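Local coordinates for flavodoxin (Streptococcus pneumoniae serotype 4, PDB 5LJL), which binds FMN and probably serves as a low-potential electron donor to redox enzymes, at residues D21-A24 and D25-D29; G63-D67 and E68-F72; E74-A77 and D78-L81; S91-T94 and F95-E98; L126-E130 and E131-R135. One frame throughout, in Å; residues are numbered along the deposited sequence.

Contact 1. Residues D21-A24 and D25-D29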
loop_
_atom_site.group_PDB
_atom_site.type_symbol
_atom_site.label_atom_id
_atom_site.label_comp_id
_atom_site.label_asym_id
_atom_site.label_seq_id
_atom_site.Cartn_x
_atom_site.Cartn_y
_atom_site.Cartn_z
ATOM N N ASP A 21 7.216 0.155 -6.119
ATOM C CA ASP A 21 7.628 0.444 -7.490
ATOM C C ASP A 21 7.141 -0.559 -8.533
ATOM O O ASP A 21 6.747 -0.117 -9.651
ATOM C CB ASP A 21 9.152 0.638 -7.540
ATOM C CG ASP A 21 9.606 1.944 -6.912
ATOM O OD1 ASP A 21 8.823 2.957 -6.798
ATOM O OD2 ASP A 21 10.826 1.953 -6.559
ATOM N N ILE A 22 7.115 -1.843 -8.177
ATOM C CA ILE A 22 6.551 -2.849 -9.052
ATOM C C ILE A 22 5.071 -2.571 -9.336
ATOM O O ILE A 22 4.599 -2.724 -10.479
ATOM C CB ILE A 22 6.772 -4.256 -8.472
ATOM C CG1 ILE A 22 8.252 -4.593 -8.495
ATOM C CG2 ILE A 22 5.907 -5.347 -9.101
ATOM C CD1 ILE A 22 8.662 -5.613 -7.468
ATOM N N VAL A 23 4.326 -2.275 -8.264
ATOM C CA VAL A 23 2.908 -1.979 -8.431
ATOM C C VAL A 23 2.684 -0.726 -9.274
ATOM O O VAL A 23 1.891 -0.758 -10.214
ATOM C CB VAL A 23 2.235 -1.831 -7.045
ATOM C CG1 VAL A 23 0.801 -1.359 -7.186
ATOM C CG2 VAL A 23 2.310 -3.174 -6.267
ATOM N N ALA A 24 3.440 0.352 -8.981
ATOM C CA ALA A 24 3.374 1.604 -9.707
ATOM C C ALA A 24 3.638 1.387 -11.181
ATOM O O ALA A 24 2.923 1.946 -11.978
ATOM C CB ALA A 24 4.402 2.587 -9.208
ATOM N N ASP A 25 4.657 0.586 -11.502
ATOM C CA ASP A 25 5.049 0.367 -12.894
ATOM C C ASP A 25 3.955 -0.353 -13.672
ATOM O O ASP A 25 3.679 0.025 -14.859
ATOM C CB ASP A 25 6.394 -0.294 -12.980
ATOM C CG ASP A 25 7.528 0.652 -12.587
ATOM O OD1 ASP A 25 7.287 1.891 -12.478
ATOM O OD2 ASP A 25 8.616 0.118 -12.411
ATOM N N LYS A 26 3.281 -1.330 -13.056
ATOM C CA LYS A 26 2.203 -2.034 -13.794
ATOM C C LYS A 26 1.039 -1.035 -14.003
ATOM O O LYS A 26 0.465 -0.937 -15.087
ATOM C CB LYS A 26 1.821 -3.346 -13.117
ATOM C CG LYS A 26 0.584 -4.056 -13.699
ATOM C CD LYS A 26 0.766 -4.447 -15.139
ATOM C CE LYS A 26 1.810 -5.600 -15.275
ATOM N NZ LYS A 26 1.921 -6.134 -16.682
ATOM N N LEU A 27 0.657 -0.288 -12.960
ATOM C CA LEU A 27 -0.407 0.710 -13.096
ATOM C C LEU A 27 -0.135 1.761 -14.188
ATOM O O LEU A 27 -1.069 2.110 -14.941
ATOM C CB LEU A 27 -0.794 1.359 -11.776
ATOM C CG LEU A 27 -1.416 0.494 -10.699
ATOM C CD1 LEU A 27 -1.597 1.297 -9.373
ATOM C CD2 LEU A 27 -2.751 -0.095 -11.131
ATOM N N ARG A 28 1.118 2.207 -14.273
ATOM C CA ARG A 28 1.489 3.138 -15.352
ATOM C C ARG A 28 1.358 2.483 -16.720
ATOM O O ARG A 28 0.762 3.064 -17.617
ATOM C CB ARG A 28 2.885 3.721 -15.136
ATOM C CG ARG A 28 2.940 4.672 -13.967
ATOM C CD ARG A 28 4.368 5.165 -13.717
ATOM N NE ARG A 28 4.426 6.202 -12.697
ATOM C CZ ARG A 28 5.256 6.215 -11.659
ATOM N NH1 ARG A 28 6.144 5.253 -11.469
ATOM N NH2 ARG A 28 5.178 7.232 -10.788
ATOM N N ASP A 29 1.799 1.244 -16.828
ATOM C CA ASP A 29 1.706 0.502 -18.104
ATOM C C ASP A 29 0.269 0.314 -18.517
ATOM O O ASP A 29 0.022 0.153 -19.729
ATOM C CB ASP A 29 2.368 -0.872 -18.007
ATOM C CG ASP A 29 3.920 -0.823 -18.043
ATOM O OD1 ASP A 29 4.488 0.232 -18.460
ATOM O OD2 ASP A 29 4.528 -1.870 -17.713
HETATM O O HOH W 1 8.142 4.375 -9.169
#
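Ala24 CB, one helical turn back, meets the flat guanidinium of Arg28 obliquely, 3.9 Å from NH1. At the edge of that group, and in its plane, sit Asp25 OD1 and a water. The ion pair is long, with Arg28 NH1 3.7 Å from Asp25 OD1. The water links the two turns: it accepts from Arg28 NH1 at 3.2 Å and donates to Asp21 OD1 at 2.8 Å. CG of Arg28 is turned away from its own carbonyl carbon (chi1 -69°) and the chain runs out extended to NE, which carries the guanidinium back along the helix; NH2 is taken by the carbonyl of Val34 in strand 33-38. On the buried side, Val23 and Leu27 lie side by side and point the same way, CG1 of Val23 meeting CD1 of Leu27 at 4.2 Å, both packed on Ile54. Four i to i+4 backbone bonds join the two segments; the straightest is Leu27 N to Val23 O, 3.0 Å with an N-H...O angle of 175°. This is an amphipathic helix, the crossover helix of the beta-alpha-beta unit joining strand 4-9 to strand 33-38 in the flavodoxin fold.

Contact 2. Residues G63-D67 and E68-F72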
loop_
_atom_site.group_PDB
_atom_site.type_symbol
_atom_site.label_atom_id
_atom_site.label_comp_id
_atom_site.label_asym_id
_atom_site.label_seq_id
_atom_site.Cartn_x
_atom_site.Cartn_y
_atom_site.Cartn_z
ATOM N N GLY A 63 5.294 -6.444 15.555
ATOM C CA GLY A 63 4.050 -6.117 14.886
ATOM C C GLY A 63 3.594 -4.678 14.948
ATOM O O GLY A 63 2.398 -4.436 14.854
ATOM N N GLU A 64 4.528 -3.755 15.130
ATOM C CA GLU A 64 4.220 -2.385 15.135
ATOM C C GLU A 64 4.264 -1.787 13.704
ATOM O O GLU A 64 4.870 -2.302 12.708
ATOM C CB GLU A 64 5.116 -1.572 16.119
ATOM C CG GLU A 64 4.869 -1.885 17.616
ATOM C CD GLU A 64 6.033 -1.459 18.499
ATOM O OE1 GLU A 64 6.215 -2.052 19.570
ATOM O OE2 GLU A 64 6.769 -0.520 18.122
ATOM N N LEU A 65 3.625 -0.636 13.625
ATOM C CA LEU A 65 3.754 0.198 12.497
ATOM C C LEU A 65 5.188 0.784 12.483
ATOM O O LEU A 65 5.793 0.979 13.551
ATOM C CB LEU A 65 2.741 1.333 12.623
ATOM C CG LEU A 65 1.270 0.963 12.755
ATOM C CD1 LEU A 65 0.466 2.239 12.925
ATOM C CD2 LEU A 65 0.824 0.196 11.531
ATOM N N PRO A 66 5.768 0.995 11.287
ATOM C CA PRO A 66 6.912 1.885 11.198
ATOM C C PRO A 66 6.694 3.185 11.971
ATOM O O PRO A 66 5.626 3.800 11.900
ATOM C CB PRO A 66 7.020 2.147 9.706
ATOM C CG PRO A 66 6.394 0.952 9.056
ATOM C CD PRO A 66 5.282 0.585 9.950
ATOM N N ASP A 67 7.757 3.612 12.691
ATOM C CA ASP A 67 7.693 4.847 13.428
ATOM C C ASP A 67 7.145 5.969 12.564
ATOM O O ASP A 67 6.273 6.737 12.959
ATOM C CB ASP A 67 9.100 5.247 13.924
ATOM C CG ASP A 67 9.594 4.379 15.013
ATOM O OD1 ASP A 67 10.847 4.506 15.331
ATOM O OD2 ASP A 67 8.796 3.579 15.632
ATOM N N GLU A 68 7.680 6.074 11.344
ATOM C CA GLU A 68 7.329 7.142 10.435
ATOM C C GLU A 68 5.875 7.008 9.874
ATOM O O GLU A 68 5.345 7.956 9.270
ATOM C CB GLU A 68 8.360 7.192 9.285
ATOM C CG GLU A 68 8.453 5.941 8.404
ATOM C CD GLU A 68 9.447 4.861 8.864
ATOM O OE1 GLU A 68 9.753 4.810 10.055
ATOM O OE2 GLU A 68 9.961 4.059 8.012
ATOM N N MET A 69 5.277 5.834 10.038
ATOM C CA MET A 69 3.895 5.559 9.682
ATOM C C MET A 69 2.897 5.922 10.790
ATOM O O MET A 69 1.708 6.047 10.502
ATOM C CB MET A 69 3.647 4.100 9.208
ATOM C CG MET A 69 4.060 3.825 7.771
ATOM S SD MET A 69 2.933 4.719 6.641
ATOM C CE MET A 69 3.346 3.952 5.087
ATOM N N MET A 70 3.341 6.136 12.026
ATOM C CA MET A 70 2.375 6.363 13.114
ATOM C C MET A 70 1.509 7.600 12.896
ATOM O O MET A 70 0.301 7.523 12.990
ATOM C CB MET A 70 3.079 6.397 14.478
ATOM C CG MET A 70 3.264 4.990 15.052
ATOM S SD MET A 70 3.911 5.014 16.798
ATOM C CE MET A 70 3.036 6.438 17.409
ATOM N N ASP A 71 2.107 8.699 12.522
ATOM C CA ASP A 71 1.364 9.919 12.199
ATOM C C ASP A 71 0.438 9.804 10.971
ATOM O O ASP A 71 -0.665 10.277 10.957
ATOM C CB ASP A 71 2.353 11.056 11.928
ATOM C CG ASP A 71 2.418 12.000 13.035
ATOM O OD1 ASP A 71 2.106 13.176 12.757
ATOM O OD2 ASP A 71 2.684 11.590 14.187
ATOM N N PHE A 72 0.942 9.138 9.917
ATOM C CA PHE A 72 0.203 8.916 8.694
ATOM C C PHE A 72 -1.056 8.042 9.010
ATOM O O PHE A 72 -2.126 8.297 8.530
ATOM C CB PHE A 72 1.138 8.241 7.672
ATOM C CG PHE A 72 0.510 8.103 6.311
ATOM C CD1 PHE A 72 0.570 9.133 5.401
ATOM C CD2 PHE A 72 -0.236 6.964 5.989
ATOM C CE1 PHE A 72 -0.024 9.055 4.164
ATOM C CE2 PHE A 72 -0.865 6.870 4.758
ATOM C CZ PHE A 72 -0.771 7.920 3.841
HETATM O O HOH W 2 4.942 9.250 12.695
#
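Pro66 and Met69 make a local contact at the start of helix 67-77, where the loop after strand 52-56 turns into the first helical turn. Their side chains lie side by side and point the same way, with Pro66 CB 3.9 Å from Met69 CG. The first torsion of Met69 (chi1 -79°) sets CG beside the backbone N and along the proline ring, and the bend at chi2 then turns SD and CE away from the loop. Met69 also packs on Val55 and on Phe106 of helix 101-113. Leu65 reaches Met70 more loosely, its CB 4.4 Å from Met70 CG, and rests against helix 101-113 as well.

In a parallel alpha/beta sandwich of the flavodoxin type, this is the entry to the helix that crosses from one central strand to the next, here from 52-56 to 85-92. The first turn is tight: Met69 N donates to Pro66 O at 2.8 Å, well above the carbonyl plane, and Met70 N donates to Asp67 O at 3.1 Å. A water extends the pattern, giving a proton to Asp67 O at 2.9 Å and accepting one from Asp71 N. Glu68 folds back over the loop. Its CG sits between its backbone N and carbonyl carbon (chi1 62°), and the bend at chi2 brings CD to within 3.7 Å of Pro66 CB, while OE2 is hydrogen-bonded to the hydroxyl of Tyr58.

Contact 3. Residues E74-A77 and D78-L81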
loop_
_atom_site.group_PDB
_atom_site.type_symbol
_atom_site.label_atom_id
_atom_site.label_comp_id
_atom_site.label_asym_id
_atom_site.label_seq_id
_atom_site.Cartn_x
_atom_site.Cartn_y
_atom_site.Cartn_z
ATOM N N GLU A 74 -2.583 7.755 11.916
ATOM C CA GLU A 74 -3.523 8.568 12.689
ATOM C C GLU A 74 -4.331 9.469 11.801
ATOM O O GLU A 74 -5.574 9.564 11.968
ATOM C CB GLU A 74 -2.788 9.403 13.794
ATOM C CG GLU A 74 -2.199 8.485 14.870
ATOM C CD GLU A 74 -1.231 9.152 15.854
ATOM O OE1 GLU A 74 -1.103 10.375 15.803
ATOM O OE2 GLU A 74 -0.583 8.456 16.655
ATOM N N ASP A 75 -3.628 10.151 10.892
ATOM C CA ASP A 75 -4.307 11.017 9.969
ATOM C C ASP A 75 -5.276 10.265 9.057
ATOM O O ASP A 75 -6.437 10.725 8.847
ATOM C CB ASP A 75 -3.329 11.869 9.135
ATOM C CG ASP A 75 -2.497 12.853 9.961
ATOM O OD1 ASP A 75 -2.854 13.119 11.138
ATOM O OD2 ASP A 75 -1.430 13.297 9.434
ATOM N N LEU A 76 -4.839 9.111 8.540
ATOM C CA LEU A 76 -5.707 8.312 7.690
ATOM C C LEU A 76 -6.988 7.810 8.438
ATOM O O LEU A 76 -8.111 7.874 7.874
ATOM C CB LEU A 76 -4.913 7.138 7.103
ATOM C CG LEU A 76 -5.669 6.126 6.283
ATOM C CD1 LEU A 76 -6.315 6.726 5.044
ATOM C CD2 LEU A 76 -4.751 4.967 5.894
ATOM N N ALA A 77 -6.807 7.410 9.717
ATOM C CA ALA A 77 -7.931 6.842 10.491
ATOM C C ALA A 77 -9.020 7.932 10.681
ATOM O O ALA A 77 -10.181 7.646 10.947
ATOM C CB ALA A 77 -7.431 6.369 11.853
ATOM N N ASP A 78 -8.636 9.167 10.605
ATOM C CA ASP A 78 -9.631 10.245 10.804
ATOM C C ASP A 78 -10.301 10.676 9.529
ATOM O O ASP A 78 -11.090 11.615 9.578
ATOM C CB ASP A 78 -8.963 11.480 11.453
ATOM C CG ASP A 78 -9.968 12.407 12.182
ATOM O OD1 ASP A 78 -11.045 11.975 12.699
ATOM O OD2 ASP A 78 -9.607 13.595 12.243
ATOM N N LEU A 79 -9.981 10.069 8.369
ATOM C CA LEU A 79 -10.559 10.517 7.056
ATOM C C LEU A 79 -11.802 9.732 6.676
ATOM O O LEU A 79 -11.970 8.603 7.129
ATOM C CB LEU A 79 -9.559 10.277 5.911
ATOM C CG LEU A 79 -8.241 11.042 5.961
ATOM C CD1 LEU A 79 -7.369 10.743 4.721
ATOM C CD2 LEU A 79 -8.502 12.546 6.089
ATOM N N ASN A 80 -12.673 10.323 5.839
ATOM C CA ASN A 80 -13.758 9.558 5.193
ATOM C C ASN A 80 -13.395 9.433 3.725
ATOM O O ASN A 80 -13.177 10.426 3.022
ATOM C CB ASN A 80 -15.156 10.179 5.403
ATOM C CG ASN A 80 -15.613 10.059 6.863
ATOM O OD1 ASN A 80 -15.852 8.931 7.378
ATOM N ND2 ASN A 80 -15.693 11.191 7.557
ATOM N N LEU A 81 -13.166 8.195 3.305
ATOM C CA LEU A 81 -12.780 7.835 1.986
ATOM C C LEU A 81 -13.840 6.982 1.278
ATOM O O LEU A 81 -13.527 6.146 0.417
ATOM C CB LEU A 81 -11.420 7.082 1.998
ATOM C CG LEU A 81 -10.207 7.846 2.572
ATOM C CD1 LEU A 81 -8.958 6.982 2.539
ATOM C CD2 LEU A 81 -9.978 9.043 1.791
HETATM O O HOH W 3 -12.696 8.182 9.859
#
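Leu76, Asp78 and Leu79 carry this contact, where helix 67-77 gives way to the loop. Leu76 meets two leucines through one methyl: its CD1 is 3.7 Å from Leu81 CD1 and 4.2 Å from Leu79 CD1, and its side chain crosses each of them at about a right angle. With CG opposite the backbone N (chi1 175°), the Leu76 branch runs off the flank of the helix, and CD1 meets Leu81 there. Leu79 lies along the last turn of backbone, its CG 3.4 Å from Asp75 O.

Asp78 is held by its main chain. Its N donates to Asp75 O at 3.2 Å and only weakly to Glu74 O, while Leu79 N gives a straighter bond to Leu76 O, 2.9 Å with an N-H...O angle of 164°. Both i to i+3 donors stand well above the carbonyl planes, a tightening of the backbone as the chain leaves the helix. Beyond them a water donates to Ala77 O at 2.8 Å and to Leu79 O, tying the final turn to the outgoing loop.

Leu76 and Ala77 also pack on Val109 of helix 101-113, and Leu81, just ahead of strand 85-92, bonds through its backbone to Thr113 at the end of helix 101-113.

Contact 4. Residues S91-T94 and F95-E98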
loop_
_atom_site.group_PDB
_atom_site.type_symbol
_atom_site.label_atom_id
_atom_site.label_comp_id
_atom_site.label_asym_id
_atom_site.label_seq_id
_atom_site.Cartn_x
_atom_site.Cartn_y
_atom_site.Cartn_z
ATOM N N SER A 91 6.453 -5.858 2.671
ATOM C CA SER A 91 7.434 -6.908 2.957
ATOM C C SER A 91 7.569 -7.146 4.422
ATOM O O SER A 91 7.398 -6.214 5.235
ATOM C CB SER A 91 8.812 -6.529 2.390
ATOM O OG SER A 91 9.829 -7.525 2.657
ATOM N N GLY A 92 7.897 -8.396 4.771
ATOM C CA GLY A 92 8.131 -8.711 6.166
ATOM C C GLY A 92 9.013 -9.953 6.323
ATOM O O GLY A 92 9.586 -10.468 5.387
ATOM N N ASP A 93 9.125 -10.336 7.569
ATOM C CA ASP A 93 9.897 -11.546 7.942
ATOM C C ASP A 93 9.284 -12.154 9.130
ATOM O O ASP A 93 8.349 -11.590 9.716
ATOM C CB ASP A 93 11.350 -11.181 8.132
ATOM C CG ASP A 93 11.584 -10.253 9.277
ATOM O OD1 ASP A 93 12.182 -9.140 9.000
ATOM O OD2 ASP A 93 11.155 -10.517 10.410
ATOM N N THR A 94 9.724 -13.389 9.432
ATOM C CA THR A 94 9.122 -14.171 10.523
ATOM C C THR A 94 9.905 -14.066 11.864
ATOM O O THR A 94 9.494 -14.694 12.865
ATOM C CB THR A 94 8.983 -15.627 10.145
ATOM O OG1 THR A 94 10.265 -16.253 10.077
ATOM C CG2 THR A 94 8.260 -15.793 8.823
ATOM N N PHE A 95 10.918 -13.217 11.917
ATOM C CA PHE A 95 11.827 -13.250 13.099
ATOM C C PHE A 95 11.110 -12.775 14.381
ATOM O O PHE A 95 11.476 -13.209 15.496
ATOM C CB PHE A 95 13.114 -12.430 12.847
ATOM C CG PHE A 95 13.849 -12.790 11.580
ATOM C CD1 PHE A 95 14.020 -14.094 11.219
ATOM C CD2 PHE A 95 14.348 -11.804 10.779
ATOM C CE1 PHE A 95 14.666 -14.401 10.026
ATOM C CE2 PHE A 95 15.029 -12.084 9.607
ATOM C CZ PHE A 95 15.184 -13.403 9.250
ATOM N N TYR A 96 10.115 -11.869 14.231
ATOM C CA TYR A 96 9.373 -11.311 15.373
ATOM C C TYR A 96 7.965 -11.940 15.548
ATOM O O TYR A 96 7.182 -11.520 16.409
ATOM C CB TYR A 96 9.299 -9.785 15.233
ATOM C CG TYR A 96 10.650 -9.135 15.174
ATOM C CD1 TYR A 96 11.307 -8.739 16.335
ATOM C CD2 TYR A 96 11.301 -8.939 13.944
ATOM C CE1 TYR A 96 12.550 -8.130 16.274
ATOM C CE2 TYR A 96 12.555 -8.349 13.880
ATOM C CZ TYR A 96 13.168 -7.935 15.051
ATOM O OH TYR A 96 14.430 -7.339 15.020
ATOM N N ASP A 97 7.669 -12.981 14.758
ATOM C CA ASP A 97 6.431 -13.743 14.774
ATOM C C ASP A 97 5.210 -12.851 14.510
ATOM O O ASP A 97 4.127 -13.153 15.030
ATOM C CB ASP A 97 6.320 -14.492 16.114
ATOM C CG ASP A 97 7.660 -15.219 16.490
ATOM O OD1 ASP A 97 7.894 -16.345 15.999
ATOM O OD2 ASP A 97 8.492 -14.626 17.242
ATOM N N GLU A 98 5.417 -11.749 13.748
ATOM C CA GLU A 98 4.354 -10.817 13.390
ATOM C C GLU A 98 4.505 -10.392 11.898
ATOM O O GLU A 98 4.489 -9.203 11.561
ATOM C CB GLU A 98 4.382 -9.569 14.297
ATOM C CG GLU A 98 4.097 -9.810 15.810
ATOM C CD GLU A 98 2.724 -10.416 16.110
ATOM O OE1 GLU A 98 2.564 -11.033 17.189
ATOM O OE2 GLU A 98 1.793 -10.297 15.285
HETATM O O HOH W 4 8.008 -10.939 12.313
#
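Asp93 CB lies over one face of the Phe95 ring, and its carboxylate follows the ring with the two planes 29° apart; CG is 3.5 Å from Phe95 CD2. The carboxylate is turned there because CG sits between the backbone N and the carbonyl carbon (chi1 65°). That same turn brings OD2 to the backbone of Phe95, whose N donates to it at 3.1 Å on the anti side, 24° out of the carboxylate plane, a bond that closes an Asx turn. Asp93 OD2 also comes to the edge of the Tyr96 ring, near its plane, 3.9 Å from CD2.

Thr94 to Asp97 form a type I beta turn, closed by Asp97 N donating to Thr94 O at 3.1 Å from well above the carbonyl plane. A water inside this bend donates to Asp93 O at 2.7 Å and accepts from Tyr96 N at 3.0 Å and Glu98 N. The loop follows strand 85-92, and Asp93 packs on Leu126 of the neighbouring loop.

One carboxylate oxygen thus takes a backbone N-H and reaches both rings. The N-H would probably steady the negative charge and, with the three bonds of the water, limit the freedom of this exposed loop.

Contact 5. Residues L126-E130 and E131-R135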
loop_
_atom_site.group_PDB
_atom_site.type_symbol
_atom_site.label_atom_id
_atom_site.label_comp_id
_atom_site.label_asym_id
_atom_site.label_seq_id
_atom_site.Cartn_x
_atom_site.Cartn_y
_atom_site.Cartn_z
ATOM N N LEU A 126 10.667 -10.689 2.812
ATOM C CA LEU A 126 11.917 -10.028 2.437
ATOM C C LEU A 126 11.916 -9.543 0.989
ATOM O O LEU A 126 10.959 -8.760 0.591
ATOM C CB LEU A 126 13.135 -10.920 2.813
ATOM C CG LEU A 126 13.302 -11.134 4.297
ATOM C CD1 LEU A 126 14.458 -12.103 4.626
ATOM C CD2 LEU A 126 13.440 -9.858 5.041
ATOM N N SER A 127 12.912 -9.892 0.159
ATOM C CA SER A 127 12.936 -9.243 -1.181
ATOM C C SER A 127 11.996 -9.998 -2.105
ATOM O O SER A 127 11.733 -11.153 -1.903
ATOM C CB SER A 127 14.324 -9.192 -1.803
ATOM O OG SER A 127 14.802 -10.523 -1.920
ATOM N N ALA A 128 11.481 -9.288 -3.098
ATOM C CA ALA A 128 10.545 -9.880 -4.072
ATOM C C ALA A 128 11.279 -10.750 -5.066
ATOM O O ALA A 128 12.283 -10.307 -5.638
ATOM C CB ALA A 128 9.818 -8.785 -4.817
ATOM N N GLU A 129 10.766 -11.955 -5.272
ATOM C CA GLU A 129 11.209 -12.863 -6.332
ATOM C C GLU A 129 10.159 -12.770 -7.417
ATOM O O GLU A 129 9.145 -12.070 -7.264
ATOM C CB GLU A 129 11.329 -14.243 -5.821
ATOM C CG GLU A 129 12.448 -14.373 -4.775
ATOM C CD GLU A 129 13.344 -15.478 -5.143
ATOM O OE1 GLU A 129 12.795 -16.618 -5.057
ATOM O OE2 GLU A 129 14.493 -15.226 -5.635
ATOM N N GLU A 130 10.390 -13.429 -8.563
ATOM C CA GLU A 130 9.463 -13.303 -9.681
ATOM C C GLU A 130 8.029 -13.776 -9.315
ATOM O O GLU A 130 7.086 -13.159 -9.789
ATOM C CB GLU A 130 10.052 -14.007 -10.911
ATOM C CG GLU A 130 11.387 -13.415 -11.342
ATOM C CD GLU A 130 11.281 -12.354 -12.391
ATOM O OE1 GLU A 130 11.381 -12.679 -13.596
ATOM O OE2 GLU A 130 11.130 -11.200 -12.070
ATOM N N GLU A 131 7.857 -14.797 -8.477
ATOM C CA GLU A 131 6.542 -15.220 -7.987
ATOM C C GLU A 131 5.764 -14.115 -7.196
ATOM O O GLU A 131 4.532 -13.922 -7.354
ATOM C CB GLU A 131 6.680 -16.458 -7.147
ATOM C CG GLU A 131 5.398 -17.039 -6.571
ATOM C CD GLU A 131 5.603 -18.382 -5.827
ATOM O OE1 GLU A 131 4.624 -18.880 -5.202
ATOM O OE2 GLU A 131 6.736 -18.962 -5.842
ATOM N N ASP A 132 6.523 -13.349 -6.433
ATOM C CA ASP A 132 5.967 -12.206 -5.700
ATOM C C ASP A 132 5.658 -11.108 -6.701
ATOM O O ASP A 132 4.615 -10.464 -6.579
ATOM C CB ASP A 132 6.987 -11.660 -4.654
ATOM C CG ASP A 132 7.416 -12.712 -3.664
ATOM O OD1 ASP A 132 6.557 -13.146 -2.942
ATOM O OD2 ASP A 132 8.604 -13.133 -3.676
ATOM N N ILE A 133 6.555 -10.847 -7.672
ATOM C CA ILE A 133 6.287 -9.862 -8.725
ATOM C C ILE A 133 4.950 -10.151 -9.467
ATOM O O ILE A 133 4.096 -9.267 -9.727
ATOM C CB ILE A 133 7.522 -9.790 -9.722
ATOM C CG1 ILE A 133 8.698 -9.092 -9.001
ATOM C CG2 ILE A 133 7.147 -9.011 -10.983
ATOM C CD1 ILE A 133 10.043 -9.451 -9.611
ATOM N N GLU A 134 4.759 -11.394 -9.818
ATOM C CA GLU A 134 3.480 -11.836 -10.445
ATOM C C GLU A 134 2.258 -11.508 -9.554
ATOM O O GLU A 134 1.265 -11.004 -10.039
ATOM C CB GLU A 134 3.517 -13.336 -10.779
ATOM C CG GLU A 134 2.251 -14.004 -11.294
ATOM C CD GLU A 134 1.691 -13.407 -12.587
ATOM O OE1 GLU A 134 0.489 -13.579 -12.850
ATOM O OE2 GLU A 134 2.401 -12.764 -13.343
ATOM N N ARG A 135 2.337 -11.798 -8.267
ATOM C CA ARG A 135 1.227 -11.547 -7.360
ATOM C C ARG A 135 0.942 -10.030 -7.302
ATOM O O ARG A 135 -0.216 -9.564 -7.290
ATOM C CB ARG A 135 1.462 -12.120 -5.961
ATOM C CG ARG A 135 1.148 -13.620 -5.841
ATOM C CD ARG A 135 1.401 -14.202 -4.431
ATOM N NE ARG A 135 0.772 -15.536 -4.386
ATOM C CZ ARG A 135 1.311 -16.681 -4.854
ATOM N NH1 ARG A 135 2.564 -16.712 -5.341
ATOM N NH2 ARG A 135 0.596 -17.822 -4.833
HETATM O O HOH W 5 10.398 -13.778 -1.544
#
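Asp132 reaches back from the first turn of helix 130-146 to the residue before it. Its OD2 accepts from the backbone N of Glu129 at 2.9 Å, along the lone pair pointing away from the other oxygen, and the bond is nearly straight at 170°. Glu129 is the N-cap, so this is the side-chain-to-backbone half of a capping box. Asp132 CG is turned away from its own carbonyl carbon (chi1 -58°), which directs the carboxylate along the backbone toward Glu129. The same oxygen lies 3.6 Å from Glu129 CB, and a water near it also approaches Ser127 O. Glu129 O in turn takes Ile133 N at 2.9 Å, and Ala128 CB packs 4.0 Å from Asp132 CB. Glu130 and Ile133 lie side by side, with OE2 of Glu130 close to Ile133 CD1 at 3.2 Å, a carboxylate oxygen against a methyl. This is the close-knit part.

The solvent side is looser. On another side of the helix, Arg135 NH1 makes a salt bridge to Glu131 OE1 at 3.0 Å, tilted from the guanidinium plane.

The capped end follows strand 116-125, on whose Val124 Asp132 rests, while Arg135 touches Val122. Ile133 leans on Ile22 of helix 15-29, so the new helix starts alongside that one.

Overall arrangement
Along the chain the five contacts follow in series, from contact 1 on helix 15-29 to contact 5 at the start of helix 130-146, round one five-stranded parallel sheet. Contacts 1 and 5 touch, through Ile22 and Ile133, and their centres are 14 Å apart. Contacts 2 and 3 share helix 67-77 and lie on the other side of the chain's centre from contact 1, their centres about 24 and 25 Å from that of contact 1. Contact 4, in the loop after strand 85-92, meets contact 2 at Glu98 and Gly63, and meets contact 5 through Ser91, Gly92 and Leu126. Helices thus cover both faces of the sheet, as in the flavodoxin fold, which holds FMN.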